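Beta subunit of photoactivated adenylyl cyclase (Beggiatoa sp. PS, PDB 5M2A) probably makes cyclic AMP from ATP when blue light is sensed by its flavin-binding BLUF domain, as a photoactivated adenylyl cyclase. Local coordinates at residues L162-S165 against T166-E169; D337-Q340 against I341-I345. All blocks are in the same frame, centred on the assembly; numbering follows the deposited sequence. Where two conformers were deposited one is given.

Contact 1: L162-S165 against T166-E169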
loop_
_atom_site.group_PDB
_atom_site.type_symbol
_atom_site.label_atom_id
_atom_site.label_comp_id
_atom_site.label_asym_id
_atom_site.label_seq_id
_atom_site.Cartn_x
_atom_site.Cartn_y
_atom_site.Cartn_z
ATOM N N LEU A 162 5.335 -21.636 -5.809
ATOM C CA LEU A 162 6.384 -22.646 -5.894
ATOM C C LEU A 162 7.202 -22.468 -7.164
ATOM O O LEU A 162 6.651 -22.246 -8.247
ATOM C CB LEU A 162 5.769 -24.051 -5.882
ATOM C CG LEU A 162 6.769 -25.204 -5.929
ATOM C CD1 LEU A 162 7.542 -25.267 -4.618
ATOM C CD2 LEU A 162 6.065 -26.520 -6.218
ATOM N N ALA A 163 8.529 -22.587 -7.028
ATOM C CA ALA A 163 9.460 -22.481 -8.155
ATOM C C ALA A 163 9.296 -21.162 -8.908
ATOM O O ALA A 163 9.454 -21.106 -10.131
ATOM C CB ALA A 163 9.313 -23.660 -9.119
ATOM N N PHE A 164 8.966 -20.088 -8.195
ATOM C CA PHE A 164 8.733 -18.823 -8.886
ATOM C C PHE A 164 9.981 -18.338 -9.617
ATOM O O PHE A 164 9.871 -17.694 -10.668
ATOM C CB PHE A 164 8.237 -17.772 -7.895
ATOM C CG PHE A 164 7.774 -16.502 -8.552
ATOM C CD1 PHE A 164 6.686 -16.517 -9.403
ATOM C CD2 PHE A 164 8.435 -15.304 -8.320
ATOM C CE1 PHE A 164 6.242 -15.356 -10.021
ATOM C CE2 PHE A 164 8.000 -14.135 -8.930
ATOM C CZ PHE A 164 6.903 -14.160 -9.781
ATOM N N SER A 165 11.173 -18.645 -9.092
ATOM C CA SER A 165 12.395 -18.261 -9.793
ATOM C C SER A 165 12.476 -18.921 -11.161
ATOM O O SER A 165 12.955 -18.310 -12.121
ATOM C CB SER A 165 13.631 -18.614 -8.963
ATOM O OG SER A 165 13.720 -17.770 -7.830
ATOM N N THR A 166 12.008 -20.162 -11.276
ATOM C CA THR A 166 12.034 -20.826 -12.577
ATOM C C THR A 166 11.019 -20.198 -13.525
ATOM O O THR A 166 11.301 -20.005 -14.715
ATOM C CB THR A 166 11.755 -22.318 -12.407
ATOM O OG1 THR A 166 12.666 -22.871 -11.442
ATOM C CG2 THR A 166 11.917 -23.041 -13.728
ATOM N N LEU A 167 9.829 -19.884 -13.012
ATOM C CA LEU A 167 8.808 -19.248 -13.836
ATOM C C LEU A 167 9.279 -17.898 -14.364
ATOM O O LEU A 167 9.094 -17.589 -15.548
ATOM C CB LEU A 167 7.520 -19.089 -13.029
ATOM C CG LEU A 167 6.932 -20.419 -12.555
ATOM C CD1 LEU A 167 5.829 -20.182 -11.544
ATOM C CD2 LEU A 167 6.412 -21.242 -13.728
ATOM N N THR A 168 9.897 -17.081 -13.504
ATOM C CA THR A 168 10.381 -15.779 -13.960
ATOM C C THR A 168 11.558 -15.918 -14.909
ATOM O O THR A 168 11.743 -15.072 -15.792
ATOM C CB THR A 168 10.778 -14.896 -12.775
ATOM O OG1 THR A 168 11.751 -15.569 -11.965
ATOM C CG2 THR A 168 9.565 -14.563 -11.946
ATOM N N GLU A 169 12.359 -16.971 -14.751
ATOM C CA GLU A 169 13.490 -17.174 -15.648
ATOM C C GLU A 169 13.053 -17.610 -17.039
ATOM O O GLU A 169 13.687 -17.232 -18.030
ATOM C CB GLU A 169 14.453 -18.209 -15.062
ATOM C CG GLU A 169 15.678 -18.457 -15.934
ATOM C CD GLU A 169 16.607 -19.514 -15.370
ATOM O OE1 GLU A 169 16.142 -20.371 -14.590
ATOM O OE2 GLU A 169 17.808 -19.486 -15.707
#

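Contact 2: D337-Q340 against I341-I345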
loop_
_atom_site.group_PDB
_atom_site.type_symbol
_atom_site.label_atom_id
_atom_site.label_comp_id
_atom_site.label_asym_id
_atom_site.label_seq_id
_atom_site.Cartn_x
_atom_site.Cartn_y
_atom_site.Cartn_z
ATOM N N ASP A 337 5.405 -35.114 -5.347
ATOM C CA ASP A 337 6.716 -34.899 -4.751
ATOM C C ASP A 337 7.233 -33.537 -5.198
ATOM O O ASP A 337 7.288 -33.259 -6.403
ATOM C CB ASP A 337 7.695 -36.000 -5.154
ATOM C CG ASP A 337 9.076 -35.779 -4.582
ATOM O OD1 ASP A 337 9.306 -36.181 -3.422
ATOM O OD2 ASP A 337 9.929 -35.199 -5.285
ATOM N N THR A 338 7.627 -32.700 -4.231
ATOM C CA THR A 338 7.943 -31.307 -4.546
ATOM C C THR A 338 9.137 -31.192 -5.488
ATOM O O THR A 338 9.105 -30.411 -6.446
ATOM C CB THR A 338 8.190 -30.512 -3.264
ATOM O OG1 THR A 338 7.032 -30.598 -2.428
ATOM C CG2 THR A 338 8.427 -29.039 -3.584
ATOM N N LEU A 339 10.201 -31.961 -5.240
ATOM C CA LEU A 339 11.341 -31.927 -6.149
ATOM C C LEU A 339 10.935 -32.341 -7.558
ATOM O O LEU A 339 11.350 -31.716 -8.539
ATOM C CB LEU A 339 12.462 -32.825 -5.632
ATOM C CG LEU A 339 13.755 -32.727 -6.436
ATOM C CD1 LEU A 339 14.314 -31.316 -6.344
ATOM C CD2 LEU A 339 14.772 -33.749 -5.947
ATOM N N GLN A 340 10.131 -33.394 -7.686
ATOM C CA GLN A 340 9.711 -33.806 -9.021
ATOM C C GLN A 340 8.884 -32.724 -9.699
ATOM O O GLN A 340 8.947 -32.569 -10.922
ATOM C CB GLN A 340 8.929 -35.116 -8.958
ATOM C CG GLN A 340 9.783 -36.322 -8.620
ATOM C CD GLN A 340 9.045 -37.630 -8.826
ATOM O OE1 GLN A 340 7.814 -37.675 -8.803
ATOM N NE2 GLN A 340 9.798 -38.703 -9.038
ATOM N N ILE A 341 8.131 -31.946 -8.924
ATOM C CA ILE A 341 7.290 -30.918 -9.525
ATOM C C ILE A 341 8.120 -29.732 -9.995
ATOM O O ILE A 341 7.881 -29.192 -11.082
ATOM C CB ILE A 341 6.186 -30.500 -8.538
ATOM C CG1 ILE A 341 5.164 -31.632 -8.416
ATOM C CG2 ILE A 341 5.510 -29.223 -8.995
ATOM C CD1 ILE A 341 4.469 -31.981 -9.713
ATOM N N THR A 342 9.110 -29.299 -9.205
ATOM C CA THR A 342 9.966 -28.203 -9.649
ATOM C C THR A 342 10.767 -28.590 -10.887
ATOM O O THR A 342 11.045 -27.737 -11.736
ATOM C CB THR A 342 10.904 -27.765 -8.523
ATOM O OG1 THR A 342 11.736 -28.864 -8.136
ATOM C CG2 THR A 342 10.107 -27.291 -7.315
ATOM N N GLN A 343 11.139 -29.873 -11.005
ATOM C CA GLN A 343 11.809 -30.360 -12.212
ATOM C C GLN A 343 10.856 -30.390 -13.400
ATOM O O GLN A 343 11.256 -30.103 -14.537
ATOM C CB GLN A 343 12.363 -31.769 -11.987
ATOM C CG GLN A 343 13.419 -31.928 -10.913
ATOM C CD GLN A 343 13.770 -33.397 -10.698
ATOM O OE1 GLN A 343 13.392 -34.258 -11.496
ATOM N NE2 GLN A 343 14.484 -33.688 -9.617
ATOM N N LEU A 344 9.609 -30.804 -13.165
ATOM C CA LEU A 344 8.595 -30.793 -14.212
ATOM C C LEU A 344 8.329 -29.374 -14.700
ATOM O O LEU A 344 8.158 -29.142 -15.900
ATOM C CB LEU A 344 7.306 -31.423 -13.690
ATOM C CG LEU A 344 6.089 -31.335 -14.613
ATOM C CD1 LEU A 344 6.210 -32.366 -15.730
ATOM C CD2 LEU A 344 4.807 -31.522 -13.831
ATOM N N ILE A 345 8.284 -28.411 -13.782
ATOM C CA ILE A 345 8.071 -27.020 -14.176
ATOM C C ILE A 345 9.187 -26.554 -15.106
ATOM O O ILE A 345 8.933 -26.033 -16.200
ATOM C CB ILE A 345 7.935 -26.140 -12.921
ATOM C CG1 ILE A 345 6.641 -26.521 -12.198
ATOM C CG2 ILE A 345 7.978 -24.667 -13.279
ATOM C CD1 ILE A 345 6.404 -25.811 -10.862
#

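Contact 1: L162-S165 against T166-E169
T168 lays its methyl CG2 over one face of the F164 ring, 3.6 Å from the ring centroid and offset toward the rim, a CH-pi contact between residues one helical turn apart. The side chains cross at about a right angle. F164 reaches there because CG is anti to the backbone N (chi1 -171°), and CD1 of the ring also meets L167 CD1 at 4.3 Å. A glycine in place of F164 would probably leave the T168 methyl without its aromatic partner and open a gap beside V176 and V180 of helix 173-193.

The carbonyls of the first turn are satisfied by the backbone: T168 N donates to F164 O at 2.9 Å, flanked by the bonds of L167 N to A163 O and E169 N to S165 O. Threonine suits position 168 because its hydroxyl folds back on this turn, with OG1 3.1 Å from F164 O and 3.0 Å from S165 O; its one proton may serve either. E169 has its carboxylate paired with R346 in a salt bridge. S165 OG, in the conformer given, hydrogen-bonds D274 of the second subunit, a bond the other conformer need not make.

A163 is the N-cap of helix 164-170, and F164 packs on D204. The helix follows the metal-binding end of strand 150-161, where D160 and I161 join D204 in holding magnesium, the arrangement expected of a class III cyclase catalytic domain.

Contact 2: D337-Q340 against I341-I345
The Q343 amide brings its nitrogen NE2 against the isobutyl group of L339, 3.4 Å from CG and 3.7 Å from CD2, the two side chains crossing at a slant. With CG anti to its own carbonyl carbon (chi1 -62°), Q343 passes L339 O with CG at 3.2 Å, and the extended chain beyond carries the amide to the leucine. A second flat group, the carboxylate of D337, caps the helix: its OD2 accepts from Q340 N through the anti lone pair, at 3.0 Å. Aspartate suits this N-cap position because its short side chain can reach forward to the amide of Q340, which has no preceding turn of helix to supply a carbonyl.

The carbonyl of L339 has two donors, both on the same face of its plane. Q343 N comes at 3.1 Å, tilted 22° from that plane, and T342 OG1 at 2.9 Å in the deposited conformer given; the residue has a second one, so this hydroxyl bond need not always be made. It is possible because OG1 lies between the backbone N and the carbonyl carbon (chi1 60°). The regular helix bonds continue as T342 N to T338 O and L344 N to Q340 O.

T338 has its hydroxyl bonded to K334, while L339, Q340, Q343 and L344 are exposed on the outer side of helix 338-349. I341, only partly exposed, turns its apolar chain to L162, in the loop just before helix 164-170, to Y246, just before strand 247-258, and to Y336 in the loop leading into its own helix.

Contacts 1 and 2 are both first turns, of helix 164-170 and helix 338-349, and in both a threonine four residues along from a helix's first residue turns its hydroxyl back on backbone carbonyls. Their surroundings differ. Contact 1 is partly buried, with an aromatic ring beside the metal site and the second subunit; contact 2 lies on the surface, has an aspartate cap where contact 1 has an alanine, and touches no other chain. They meet side by side, their centres about 12 Å apart: L167 CD2 packs on I345 CG2 at 3.8 Å and L162 CD2 on I341 CG2 at 3.9 Å, so the C-terminal helix covers the apolar flank of the earlier one.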